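PhiAB6 tailspike (Unidentified phage, PDB 5JS4) probably binds and fragments the exopolysaccharide of Acinetobacter baumannii as a trimeric, beta-helical phage tailspike. Local coordinates at residues Phe697-Asp700 against Ala704-Asp707. Sequence-based numbering, arbitrary orientation.
Sequences FWRD and ALVD
Asp700 grips Ala704 twice, in opposite senses: its backbone N donates to Ala704 O at 2.9 Å, while its carboxylate OD1 takes the Ala704 N-H, also at 2.9 Å and from well above the carboxylate plane. With chi1 at 62°, the carboxylate is folded between the backbone N and carbonyl carbon of Asp700, which brings OD1 to the returning chain; Ser702 OG is a second partner of this oxygen. The third bond, Val706 N to Trp698 O, is nearly straight (164° at the hydrogen), although the donor stands above the carbonyl plane. Leu705 CA lies 3.3 Å from Trp698 O in a CA-H...O contact. Flanked by the two backbone bonds, Arg699 and Leu705 form a single antiparallel, non-hydrogen-bonded pair.

Packing follows on two sides. Leu705 runs alongside Arg699, its CD2 3.7 Å above the guanidinium plane, toward its rim; Arg699 NH1 bonds to Gly668 O of the second subunit. The Val706 side chain crosses that of Asp700 at about a right angle, CG1 touching OD2 and CB.

Chemically, the carboxylate supplies an acceptor where backbone pairing runs out: three bonds close the tight turn ending strand 690-699, and loop 704-707 leads on to strand 708-715 in a different antiparallel sheet.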
ATOM      1  N   PHE A 697      52.693 -41.617  -8.547  1.00  7.88           N
ATOM      2  CA  PHE A 697      53.607 -42.631  -9.063  1.00  8.39           C
ATOM      3  C   PHE A 697      52.774 -43.838  -9.461  1.00  8.40           C
ATOM      4  O   PHE A 697      51.969 -44.312  -8.664  1.00  9.44           O
ATOM      5  CB  PHE A 697      54.603 -43.073  -7.985  1.00  8.84           C
ATOM      6  CG  PHE A 697      55.562 -41.997  -7.540  1.00  9.13           C
ATOM      7  CD1 PHE A 697      55.125 -40.929  -6.764  1.00  9.45           C
ATOM      8  CD2 PHE A 697      56.909 -42.075  -7.869  1.00  9.99           C
ATOM      9  CE1 PHE A 697      56.014 -39.948  -6.345  1.00 10.08           C
ATOM     10  CE2 PHE A 697      57.801 -41.101  -7.446  1.00 10.96           C
ATOM     11  CZ  PHE A 697      57.348 -40.037  -6.690  1.00 10.94           C
ATOM     12  N   TRP A 698      52.971 -44.331 -10.682  1.00  8.09           N
ATOM     13  CA  TRP A 698      52.242 -45.490 -11.193  1.00  7.51           C
ATOM     14  C   TRP A 698      53.181 -46.654 -11.469  1.00  7.40           C
ATOM     15  O   TRP A 698      54.214 -46.478 -12.114  1.00  8.40           O
ATOM     16  CB  TRP A 698      51.544 -45.141 -12.501  1.00  7.25           C
ATOM     17  CG  TRP A 698      50.362 -44.241 -12.384  1.00  7.12           C
ATOM     18  CD1 TRP A 698      50.299 -42.916 -12.704  1.00  7.34           C
ATOM     19  CD2 TRP A 698      49.051 -44.608 -11.946  1.00  7.02           C
ATOM     20  NE1 TRP A 698      49.033 -42.434 -12.492  1.00  7.69           N
ATOM     21  CE2 TRP A 698      48.247 -43.453 -12.018  1.00  7.14           C
ATOM     22  CE3 TRP A 698      48.476 -45.804 -11.498  1.00  7.12           C
ATOM     23  CZ2 TRP A 698      46.898 -43.457 -11.665  1.00  7.48           C
ATOM     24  CZ3 TRP A 698      47.136 -45.806 -11.143  1.00  7.46           C
ATOM     25  CH2 TRP A 698      46.363 -44.645 -11.227  1.00  7.44           C
ATOM     26  N   ARG A 699      52.802 -47.847 -11.019  1.00  7.39           N
ATOM     27  CA  ARG A 699      53.614 -49.044 -11.221  1.00  8.61           C
ATOM     28  C   ARG A 699      52.779 -50.239 -11.677  1.00  9.74           C
ATOM     29  O   ARG A 699      51.600 -50.355 -11.332  1.00 10.22           O
ATOM     30  CB  ARG A 699      54.376 -49.395  -9.941  1.00  8.62           C
ATOM     31  CG  ARG A 699      55.373 -48.324  -9.525  1.00  8.80           C
ATOM     32  CD  ARG A 699      56.094 -48.677  -8.236  1.00  9.31           C
ATOM     33  NE  ARG A 699      56.962 -47.581  -7.798  1.00  9.58           N
ATOM     34  CZ  ARG A 699      56.556 -46.510  -7.118  1.00  9.92           C
ATOM     35  NH1 ARG A 699      55.284 -46.357  -6.765  1.00  9.99           N
ATOM     36  NH2 ARG A 699      57.441 -45.575  -6.775  1.00 10.44           N
ATOM     37  N   ASP A 700      53.404 -51.125 -12.450  1.00 11.40           N
ATOM     38  CA  ASP A 700      52.753 -52.363 -12.901  1.00 13.71           C
ATOM     39  C   ASP A 700      52.838 -53.452 -11.825  1.00 14.94           C
ATOM     40  O   ASP A 700      53.351 -53.211 -10.731  1.00 14.49           O
ATOM     41  CB  ASP A 700      53.337 -52.841 -14.245  1.00 15.72           C
ATOM     42  CG  ASP A 700      54.820 -53.192 -14.174  1.00 17.51           C
ATOM     43  OD1 ASP A 700      55.328 -53.524 -13.085  1.00 17.83           O
ATOM     44  OD2 ASP A 700      55.482 -53.144 -15.233  1.00 21.83           O
ATOM     45  N   ALA A 704      57.260 -52.059 -11.425  1.00 13.81           N
ATOM     46  CA  ALA A 704      58.033 -51.174 -12.299  1.00 12.93           C
ATOM     47  C   ALA A 704      57.204 -49.954 -12.682  1.00 11.40           C
ATOM     48  O   ALA A 704      56.008 -50.066 -12.947  1.00 10.85           O
ATOM     49  CB  ALA A 704      58.475 -51.913 -13.549  1.00 13.77           C
ATOM     50  N   LEU A 705      57.851 -48.794 -12.726  1.00 10.51           N
ATOM     51  CA  LEU A 705      57.179 -47.555 -13.109  1.00  9.68           C
ATOM     52  C   LEU A 705      56.614 -47.663 -14.527  1.00  9.95           C
ATOM     53  O   LEU A 705      57.292 -48.149 -15.435  1.00 10.99           O
ATOM     54  CB  LEU A 705      58.139 -46.370 -12.987  1.00  9.99           C
ATOM     55  CG  LEU A 705      58.463 -46.006 -11.532  1.00 10.76           C
ATOM     56  CD1 LEU A 705      59.747 -45.196 -11.439  1.00 11.64           C
ATOM     57  CD2 LEU A 705      57.306 -45.254 -10.890  1.00 10.98           C
ATOM     58  N   VAL A 706      55.364 -47.230 -14.690  1.00  9.84           N
ATOM     59  CA  VAL A 706      54.649 -47.306 -15.974  1.00 10.20           C
ATOM     60  C   VAL A 706      53.847 -46.035 -16.209  1.00  9.65           C
ATOM     61  O   VAL A 706      53.435 -45.378 -15.263  1.00  9.21           O
ATOM     62  CB  VAL A 706      53.670 -48.500 -16.043  1.00 12.14           C
ATOM     63  CG1 VAL A 706      54.423 -49.815 -16.072  1.00 14.60           C
ATOM     64  CG2 VAL A 706      52.654 -48.463 -14.906  1.00 11.29           C
ATOM     65  N   ASP A 707      53.607 -45.717 -17.481  1.00 10.24           N
ATOM     66  CA  ASP A 707      52.900 -44.501 -17.869  1.00  9.81           C
ATOM     67  C   ASP A 707      51.488 -44.780 -18.364  1.00  9.46           C
ATOM     68  O   ASP A 707      51.312 -45.296 -19.465  1.00 11.10           O
ATOM     69  CB  ASP A 707      53.677 -43.784 -18.978  1.00 10.08           C
ATOM     70  CG  ASP A 707      54.957 -43.172 -18.478  1.00 11.09           C
ATOM     71  OD1 ASP A 707      54.895 -42.431 -17.476  1.00 11.43           O
ATOM     72  OD2 ASP A 707      56.023 -43.426 -19.079  1.00 14.43           O
TER